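Local structure of Alr4995 protein (Nostoc sp., 6LRF) at residues V38-G43 with P251-L256; N401-G406 with A419-L424; S634-S639 with C654-P659. The protein acts as the bifunctional enzyme AgrE, an arginine dihydrolase and ornithine cyclodeaminase, and so probably converts arginine to ornithine and then to proline. One frame throughout, in Å; residues are numbered along the deposited sequence.

The three contacts follow one another along the chain without interleaving. Contact 1 lies in the region related to dimethylarginine dimethylhydrolase, which probably carries the arginine dihydrolase activity. Contacts 2 and 3 belong to the two ArgZ-like C-terminal regions, the latter to the Rossmann-type one, which fits a nucleotide-dependent cyclodeaminase. Contact 1 is remote from both: its centre is about 62 Å from that of contact 2, on the opposite side of the chain's centre, and about 54 Å from that of contact 3. Contacts 2 and 3 are closer, with centres about 33 Å and nearest atoms about 18 Å apart, and both touch the second subunit. The enzyme is unliganded here.

Contact 1: residues V38-G43 with P251-L256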
loop_
_atom_site.group_PDB
_atom_site.type_symbol
_atom_site.label_atom_id
_atom_site.label_comp_id
_atom_site.label_asym_id
_atom_site.label_seq_id
_atom_site.Cartn_x
_atom_site.Cartn_y
_atom_site.Cartn_z
ATOM N N VAL B 38 -44.417 -32.680 11.517
ATOM C CA VAL B 38 -45.422 -33.689 11.198
ATOM C C VAL B 38 -46.297 -33.217 10.049
ATOM O O VAL B 38 -46.555 -33.952 9.099
ATOM C CB VAL B 38 -46.310 -34.013 12.415
ATOM C CG1 VAL B 38 -47.481 -34.900 12.004
ATOM C CG2 VAL B 38 -45.491 -34.677 13.507
ATOM N N GLU B 39 -46.734 -31.970 10.136
ATOM C CA GLU B 39 -47.630 -31.407 9.143
ATOM C C GLU B 39 -46.980 -31.317 7.767
ATOM O O GLU B 39 -47.608 -31.638 6.759
ATOM C CB GLU B 39 -48.102 -30.025 9.596
ATOM C CG GLU B 39 -49.029 -29.322 8.625
ATOM C CD GLU B 39 -49.874 -28.261 9.307
ATOM O OE1 GLU B 39 -49.350 -27.574 10.215
ATOM O OE2 GLU B 39 -51.061 -28.119 8.938
ATOM N N GLN B 40 -45.727 -30.869 7.727
ATOM C CA GLN B 40 -45.004 -30.729 6.461
ATOM C C GLN B 40 -44.638 -32.098 5.882
ATOM O O GLN B 40 -44.762 -32.321 4.671
ATOM C CB GLN B 40 -43.741 -29.885 6.647
ATOM C CG GLN B 40 -43.984 -28.408 6.919
ATOM C CD GLN B 40 -42.686 -27.662 7.220
ATOM O OE1 GLN B 40 -41.660 -28.278 7.493
ATOM N NE2 GLN B 40 -42.730 -26.334 7.172
ATOM N N TRP B 41 -44.190 -33.001 6.757
ATOM C CA TRP B 41 -43.879 -34.372 6.366
ATOM C C TRP B 41 -45.087 -35.037 5.719
ATOM O O TRP B 41 -44.975 -35.630 4.641
ATOM C CB TRP B 41 -43.415 -35.196 7.571
ATOM C CG TRP B 41 -42.891 -36.556 7.190
ATOM C CD1 TRP B 41 -41.597 -36.882 6.899
ATOM C CD2 TRP B 41 -43.648 -37.763 7.047
ATOM N NE1 TRP B 41 -41.500 -38.217 6.588
ATOM C CE2 TRP B 41 -42.744 -38.783 6.674
ATOM C CE3 TRP B 41 -45.004 -38.084 7.194
ATOM C CZ2 TRP B 41 -43.150 -40.102 6.449
ATOM C CZ3 TRP B 41 -45.408 -39.400 6.969
ATOM C CH2 TRP B 41 -44.480 -40.391 6.601
ATOM N N GLN B 42 -46.243 -34.924 6.377
ATOM C CA GLN B 42 -47.480 -35.510 5.865
ATOM C C GLN B 42 -47.796 -34.969 4.477
ATOM O O GLN B 42 -48.236 -35.710 3.603
ATOM C CB GLN B 42 -48.648 -35.242 6.825
ATOM C CG GLN B 42 -48.607 -36.088 8.090
ATOM C CD GLN B 42 -48.979 -37.541 7.837
ATOM O OE1 GLN B 42 -49.683 -37.855 6.872
ATOM N NE2 GLN B 42 -48.512 -38.435 8.710
ATOM N N GLY B 43 -47.553 -33.682 4.274
ATOM C CA GLY B 43 -47.765 -33.081 2.970
ATOM C C GLY B 43 -46.974 -33.778 1.879
ATOM O O GLY B 43 -47.509 -34.093 0.811
ATOM N N PRO B 251 -44.111 -27.015 1.458
ATOM C CA PRO B 251 -43.189 -26.465 2.454
ATOM C C PRO B 251 -42.551 -27.565 3.296
ATOM O O PRO B 251 -43.262 -28.465 3.759
ATOM C CB PRO B 251 -44.088 -25.559 3.308
ATOM C CG PRO B 251 -45.450 -26.111 3.142
ATOM C CD PRO B 251 -45.508 -26.635 1.727
ATOM N N LEU B 252 -41.228 -27.490 3.460
ATOM C CA LEU B 252 -40.459 -28.449 4.254
ATOM C C LEU B 252 -39.424 -27.711 5.088
ATOM O O LEU B 252 -38.353 -28.245 5.381
ATOM C CB LEU B 252 -39.765 -29.481 3.355
ATOM C CG LEU B 252 -40.641 -30.478 2.597
ATOM C CD1 LEU B 252 -39.891 -31.042 1.399
ATOM C CD2 LEU B 252 -41.104 -31.604 3.517
ATOM N N THR B 253 -39.753 -26.479 5.468
ATOM C CA THR B 253 -38.814 -25.602 6.174
ATOM C C THR B 253 -38.340 -26.171 7.511
ATOM O O THR B 253 -37.230 -25.880 7.953
ATOM C CB THR B 253 -39.434 -24.201 6.428
ATOM O OG1 THR B 253 -40.613 -24.327 7.238
ATOM C CG2 THR B 253 -39.786 -23.513 5.100
ATOM N N GLU B 254 -39.172 -26.988 8.150
ATOM C CA GLU B 254 -38.807 -27.577 9.439
ATOM C C GLU B 254 -37.694 -28.615 9.292
ATOM O O GLU B 254 -37.000 -28.944 10.256
ATOM C CB GLU B 254 -40.032 -28.214 10.101
ATOM C CG GLU B 254 -40.011 -28.166 11.616
ATOM C CD GLU B 254 -39.938 -26.741 12.155
ATOM O OE1 GLU B 254 -40.414 -25.804 11.469
ATOM O OE2 GLU B 254 -39.400 -26.560 13.272
ATOM N N PHE B 255 -37.521 -29.142 8.085
ATOM C CA PHE B 255 -36.471 -30.127 7.882
ATOM C C PHE B 255 -35.245 -29.455 7.295
ATOM O O PHE B 255 -34.131 -29.972 7.427
ATOM C CB PHE B 255 -36.961 -31.280 7.003
ATOM C CG PHE B 255 -38.005 -32.121 7.670
ATOM C CD1 PHE B 255 -37.643 -33.084 8.603
ATOM C CD2 PHE B 255 -39.354 -31.920 7.400
ATOM C CE1 PHE B 255 -38.613 -33.858 9.242
ATOM C CE2 PHE B 255 -40.324 -32.686 8.038
ATOM C CZ PHE B 255 -39.949 -33.656 8.959
ATOM N N LEU B 256 -35.442 -28.285 6.685
ATOM C CA LEU B 256 -34.306 -27.479 6.234
ATOM C C LEU B 256 -33.458 -27.072 7.434
ATOM O O LEU B 256 -32.293 -26.734 7.277
ATOM C CB LEU B 256 -34.763 -26.238 5.461
ATOM C CG LEU B 256 -34.572 -26.244 3.938
ATOM C CD1 LEU B 256 -35.638 -27.086 3.259
ATOM C CD2 LEU B 256 -34.542 -24.827 3.351
#
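Gln40 reaches from its helix to the 251-256 segment and makes two hydrogen bonds with its terminal amide. Its OE1 accepts from Glu254 N at 2.9 Å, with the donor on a lone pair in the carbonyl plane and a C=O...N angle of 123°. Its NE2 donates to Thr253 OG1, also at 2.9 Å, and the hydroxyl oxygen lies only 8° out of the amide plane. Because one bond uses the oxygen and the other the nitrogen, the pair fixes which way round the amide sits. With CG anti to the carbonyl carbon (chi1 -70°) and the chain extended beyond it, the side chain runs past the Pro251 carbonyl, its CG 3.2 Å from Pro251 O. The contact ties helix 34-49 to the weakly bonded helical turn shortly after strand 246-249, within the GME-family region. One residue on, Trp41 CB rests 4.0 Å from Phe255 CE2, and CZ of the same ring is equally near. Further out, Trp41 stacks on Tyr45 and Phe255 meets Tyr15. The Glu254 carboxylate forms salt bridges with Lys257 and with Arg36, the latter a second tie to helix 34-49. Leu252 O holds the turn, accepting from both Phe255 N and Leu256 N.

Contact 2: residues N401-G406 with A419-L424; sequences NQRMDG and AQCKIL
The loop between strands 395-400 and 407-413 of the mixed sheet arches past the end of strand 416-422, the strand between them, and Cys421 of that strand meets its backbone. Arg403 N donates to Cys421 SG over 3.4 Å, nearly straight at 165°. The thiol gets there because SG stands anti to its own backbone N (chi1 -162°), while Cys421 CB packs 3.3 Å from Asn401 O. Two waters link Asn401 to Cys421, each donating to Cys421 O; one also donates to Asn401 O and the other to Asn401 OD1. Bent at chi3, the Arg403 chain folds back so that NE and NH2 both grip Met404 O side-on, at 2.9 and 3.2 Å, with the oxygen only 4° out of the guanidinium plane. Ile423 CG2 covers one face of this group, offset toward its rim. An alanine at Arg403 removes both donors, which would probably leave Met404 O without these partners and open a gap beside the Ile423 methyl. Met645 of the second subunit also packs on Arg403. Where the loop enters strand 407-413, Gly406 lies so near the other segment that a CB would clash with Lys422 O, which is 3.4 Å from Gly406 CA.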
loop_
_atom_site.group_PDB
_atom_site.type_symbol
_atom_site.label_atom_id
_atom_site.label_comp_id
_atom_site.label_asym_id
_atom_site.label_seq_id
_atom_site.Cartn_x
_atom_site.Cartn_y
_atom_site.Cartn_z
ATOM N N ASN B 401 20.360 -29.189 -17.975
ATOM C CA ASN B 401 19.774 -27.895 -18.322
ATOM C C ASN B 401 18.438 -27.657 -17.634
ATOM O O ASN B 401 17.520 -27.082 -18.227
ATOM C CB ASN B 401 19.605 -27.760 -19.837
ATOM C CG ASN B 401 20.915 -27.941 -20.579
ATOM O OD1 ASN B 401 20.970 -28.627 -21.595
ATOM N ND2 ASN B 401 21.985 -27.338 -20.058
ATOM N N GLN B 402 18.347 -28.087 -16.379
ATOM C CA GLN B 402 17.091 -28.047 -15.640
ATOM C C GLN B 402 16.506 -26.644 -15.584
ATOM O O GLN B 402 17.195 -25.691 -15.264
ATOM C CB GLN B 402 17.302 -28.571 -14.222
ATOM C CG GLN B 402 16.007 -28.777 -13.432
ATOM C CD GLN B 402 15.226 -29.996 -13.890
ATOM O OE1 GLN B 402 15.809 -31.029 -14.215
ATOM N NE2 GLN B 402 13.898 -29.884 -13.899
ATOM N N ARG B 403 15.232 -26.516 -15.921
ATOM C CA ARG B 403 14.479 -25.310 -15.581
ATOM C C ARG B 403 13.007 -25.648 -15.483
ATOM O O ARG B 403 12.569 -26.697 -15.957
ATOM C CB ARG B 403 14.680 -24.189 -16.600
ATOM C CG ARG B 403 14.340 -24.548 -18.008
ATOM C CD ARG B 403 14.022 -23.260 -18.799
ATOM N NE ARG B 403 12.685 -22.811 -18.460
ATOM C CZ ARG B 403 12.120 -21.691 -18.892
ATOM N NH1 ARG B 403 12.777 -20.871 -19.698
ATOM N NH2 ARG B 403 10.882 -21.406 -18.516
HETATM N N MSE B 404 12.240 -24.764 -14.870
HETATM C CA MSE B 404 10.821 -25.035 -14.741
HETATM C C MSE B 404 10.119 -24.863 -16.076
HETATM O O MSE B 404 10.616 -24.169 -16.976
HETATM C CB MSE B 404 10.181 -24.123 -13.693
HETATM C CG MSE B 404 10.132 -22.677 -14.123
HETATM SE SE MSE B 404 8.956 -21.634 -12.923
HETATM C CE MSE B 404 9.078 -22.739 -11.298
ATOM N N ASP B 405 8.967 -25.526 -16.184
ATOM C CA ASP B 405 8.034 -25.361 -17.290
ATOM C C ASP B 405 8.609 -25.837 -18.611
ATOM O O ASP B 405 8.264 -25.315 -19.673
ATOM C CB ASP B 405 7.590 -23.903 -17.405
ATOM C CG ASP B 405 6.720 -23.468 -16.229
ATOM O OD1 ASP B 405 6.148 -24.348 -15.542
ATOM O OD2 ASP B 405 6.618 -22.252 -15.983
ATOM N N GLY B 406 9.474 -26.841 -18.548
ATOM C CA GLY B 406 9.962 -27.465 -19.767
ATOM C C GLY B 406 9.421 -28.872 -19.920
ATOM O O GLY B 406 8.670 -29.350 -19.055
ATOM N N ALA B 419 19.422 -37.004 -20.980
ATOM C CA ALA B 419 18.123 -36.454 -20.584
ATOM C C ALA B 419 18.255 -34.943 -20.468
ATOM O O ALA B 419 19.090 -34.441 -19.722
ATOM C CB ALA B 419 17.641 -37.061 -19.273
ATOM N N GLN B 420 17.437 -34.232 -21.231
ATOM C CA GLN B 420 17.547 -32.784 -21.389
ATOM C C GLN B 420 16.223 -32.074 -21.169
ATOM O O GLN B 420 15.247 -32.333 -21.860
ATOM C CB GLN B 420 18.008 -32.433 -22.803
ATOM C CG GLN B 420 19.438 -32.046 -22.986
ATOM C CD GLN B 420 19.749 -31.847 -24.462
ATOM O OE1 GLN B 420 19.308 -32.629 -25.312
ATOM N NE2 GLN B 420 20.483 -30.789 -24.775
ATOM N N CYS B 421 16.223 -31.130 -20.251
ATOM C CA CYS B 421 15.130 -30.206 -20.092
ATOM C C CYS B 421 15.103 -29.200 -21.266
ATOM O O CYS B 421 16.079 -28.498 -21.529
ATOM C CB CYS B 421 15.305 -29.511 -18.756
ATOM S SG CYS B 421 13.900 -28.740 -18.132
ATOM N N LYS B 422 13.995 -29.152 -21.986
ATOM C CA LYS B 422 13.866 -28.251 -23.130
ATOM C C LYS B 422 12.561 -27.500 -23.028
ATOM O O LYS B 422 11.542 -28.084 -22.657
ATOM C CB LYS B 422 13.898 -29.014 -24.456
ATOM C CG LYS B 422 15.241 -29.613 -24.856
ATOM C CD LYS B 422 15.074 -30.335 -26.176
ATOM C CE LYS B 422 16.289 -30.249 -27.075
ATOM N NZ LYS B 422 15.875 -30.405 -28.522
ATOM N N ILE B 423 12.574 -26.215 -23.355
ATOM C CA ILE B 423 11.318 -25.474 -23.458
ATOM C C ILE B 423 10.561 -25.942 -24.701
ATOM O O ILE B 423 11.167 -26.439 -25.643
ATOM C CB ILE B 423 11.543 -23.950 -23.515
ATOM C CG1 ILE B 423 12.406 -23.600 -24.734
ATOM C CG2 ILE B 423 12.180 -23.462 -22.200
ATOM C CD1 ILE B 423 12.596 -22.106 -24.950
ATOM N N LEU B 424 9.242 -25.778 -24.695
ATOM C CA LEU B 424 8.385 -26.396 -25.700
ATOM C C LEU B 424 8.774 -26.036 -27.123
ATOM O O LEU B 424 8.850 -26.913 -27.985
ATOM C CB LEU B 424 6.926 -26.004 -25.469
ATOM C CG LEU B 424 6.274 -26.454 -24.160
ATOM C CD1 LEU B 424 4.827 -25.963 -24.087
ATOM C CD2 LEU B 424 6.325 -27.951 -24.012
HETATM O O HOH W 1 16.492 -25.789 -20.586
HETATM O O HOH W 2 18.219 -28.463 -23.128
HETATM O O HOH W 3 8.358 -24.567 -21.985
#

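Contact 3: residues S634-S639 with C654-P659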
loop_
_atom_site.group_PDB
_atom_site.type_symbol
_atom_site.label_atom_id
_atom_site.label_comp_id
_atom_site.label_asym_id
_atom_site.label_seq_id
_atom_site.Cartn_x
_atom_site.Cartn_y
_atom_site.Cartn_z
ATOM N N SER B 634 -6.261 -2.959 -15.889
ATOM C CA SER B 634 -5.009 -3.332 -15.212
ATOM C C SER B 634 -4.019 -4.088 -16.089
ATOM O O SER B 634 -3.779 -5.276 -15.885
ATOM C CB SER B 634 -5.302 -4.144 -13.936
ATOM O OG SER B 634 -5.989 -5.341 -14.217
ATOM N N SER B 635 -3.435 -3.383 -17.056
ATOM C CA SER B 635 -2.486 -4.007 -17.971
ATOM C C SER B 635 -1.126 -3.313 -17.990
ATOM O O SER B 635 -0.331 -3.539 -18.909
ATOM C CB SER B 635 -3.072 -4.056 -19.389
ATOM O OG SER B 635 -3.689 -2.820 -19.721
HETATM N N MSE B 636 -0.860 -2.484 -16.982
HETATM C CA MSE B 636 0.506 -2.002 -16.686
HETATM C C MSE B 636 1.319 -1.464 -17.876
HETATM O O MSE B 636 1.156 -0.316 -18.313
HETATM C CB MSE B 636 1.324 -3.138 -16.039
HETATM C CG MSE B 636 0.797 -3.674 -14.693
HETATM SE SE MSE B 636 1.190 -2.527 -13.138
HETATM C CE MSE B 636 1.991 -3.853 -11.940
ATOM N N LEU B 637 2.202 -2.320 -18.385
ATOM C CA LEU B 637 3.145 -1.962 -19.446
ATOM C C LEU B 637 2.450 -1.685 -20.768
ATOM O O LEU B 637 2.892 -0.845 -21.547
ATOM C CB LEU B 637 4.176 -3.076 -19.649
ATOM C CG LEU B 637 5.540 -2.592 -20.157
ATOM C CD1 LEU B 637 6.036 -1.502 -19.207
ATOM C CD2 LEU B 637 6.587 -3.716 -20.277
ATOM N N HIS B 638 1.367 -2.402 -21.036
ATOM C CA HIS B 638 0.658 -2.208 -22.289
ATOM C C HIS B 638 -0.107 -0.901 -22.260
ATOM O O HIS B 638 -0.229 -0.229 -23.282
ATOM C CB HIS B 638 -0.269 -3.388 -22.567
ATOM C CG HIS B 638 0.462 -4.685 -22.657
ATOM N ND1 HIS B 638 0.959 -5.177 -23.844
ATOM C CD2 HIS B 638 0.842 -5.561 -21.697
ATOM C CE1 HIS B 638 1.593 -6.314 -23.616
ATOM N NE2 HIS B 638 1.537 -6.569 -22.320
ATOM N N SER B 639 -0.596 -0.528 -21.086
ATOM C CA SER B 639 -1.347 0.706 -20.951
ATOM C C SER B 639 -0.442 1.927 -21.172
ATOM O O SER B 639 -0.868 2.928 -21.769
ATOM C CB SER B 639 -2.020 0.771 -19.579
ATOM O OG SER B 639 -3.026 -0.220 -19.484
ATOM N N CYS B 654 -8.609 4.318 -16.884
ATOM C CA CYS B 654 -7.524 3.505 -16.355
ATOM C C CYS B 654 -7.915 2.849 -15.039
ATOM O O CYS B 654 -8.137 3.533 -14.039
ATOM C CB CYS B 654 -6.272 4.355 -16.161
ATOM S SG CYS B 654 -4.792 3.372 -15.800
ATOM N N VAL B 655 -8.004 1.522 -15.036
ATOM C CA VAL B 655 -8.371 0.796 -13.828
ATOM C C VAL B 655 -7.238 -0.118 -13.411
ATOM O O VAL B 655 -6.731 -0.899 -14.219
ATOM C CB VAL B 655 -9.656 -0.027 -14.038
ATOM C CG1 VAL B 655 -10.156 -0.567 -12.713
ATOM C CG2 VAL B 655 -10.734 0.830 -14.704
ATOM N N ASP B 656 -6.836 -0.015 -12.150
ATOM C CA ASP B 656 -5.767 -0.856 -11.624
ATOM C C ASP B 656 -5.807 -0.801 -10.108
ATOM O O ASP B 656 -6.196 0.215 -9.538
ATOM C CB ASP B 656 -4.401 -0.400 -12.157
ATOM C CG ASP B 656 -3.396 -1.548 -12.264
ATOM O OD1 ASP B 656 -3.423 -2.449 -11.390
ATOM O OD2 ASP B 656 -2.585 -1.546 -13.228
ATOM N N ILE B 657 -5.430 -1.895 -9.450
ATOM C CA ILE B 657 -5.436 -1.932 -7.987
ATOM C C ILE B 657 -4.195 -1.213 -7.461
ATOM O O ILE B 657 -4.149 -0.793 -6.303
ATOM C CB ILE B 657 -5.488 -3.386 -7.428
ATOM C CG1 ILE B 657 -5.982 -3.389 -5.978
ATOM C CG2 ILE B 657 -4.117 -4.071 -7.523
ATOM C CD1 ILE B 657 -7.260 -2.601 -5.747
ATOM N N ASN B 658 -3.194 -1.085 -8.328
ATOM C CA ASN B 658 -1.979 -0.344 -8.020
ATOM C C ASN B 658 -2.127 1.137 -8.382
ATOM O O ASN B 658 -2.088 1.494 -9.564
ATOM C CB ASN B 658 -0.789 -0.942 -8.773
ATOM C CG ASN B 658 0.544 -0.364 -8.319
ATOM O OD1 ASN B 658 0.603 0.709 -7.710
ATOM N ND2 ASN B 658 1.627 -1.080 -8.613
ATOM N N PRO B 659 -2.265 2.008 -7.365
ATOM C CA PRO B 659 -2.427 3.445 -7.620
ATOM C C PRO B 659 -1.229 4.118 -8.314
ATOM O O PRO B 659 -1.337 5.291 -8.667
ATOM C CB PRO B 659 -2.644 4.030 -6.213
ATOM C CG PRO B 659 -2.128 3.014 -5.274
ATOM C CD PRO B 659 -2.343 1.689 -5.929
#
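Ser634 N donates to Val655 O at 2.7 Å, the only hydrogen bond between the two segments, with an N-H...O angle of 144°. Beside this bond the Asp656 carboxylate leans against Ser634: OD1 is 3.6 Å from Ser634 CB, and OD2 is the same distance from Ser634 CA. Asp656 CG stands anti to its backbone N (chi1 -151°), which sets the carboxylate beside Ser634. Both segments belong to the beta-alpha-beta unit of strand 629-633, helix 637-645 and strand 651-656, in the parallel sheet of the Rossmann-type region; the bond joins the two strands just where the first leaves the sheet for its helix. Met636, a selenomethionine at the N-cap position of that helix, bends at chi2 and chi3 and brings SE within 3.9 Å of Asp656 OD2, an oxygen buried here with no hydrogen-bonding partner in the model. Asp656 OD1 instead takes weak bonds from the backbone N of Ile657 and of Asn658. Across the start of helix 637-645, Ser635 OG, just ahead of it, and Ser639 OG inside it are hydrogen-bonded at 2.7 Å, and Ser635 OG also bonds Thr494 of the sheet's strand 491-495. Asn658 N-caps helix 659-665 through OD1 to Ala660 N, while its ND2 makes a weak hydrogen bond to Asn658 of the second subunit.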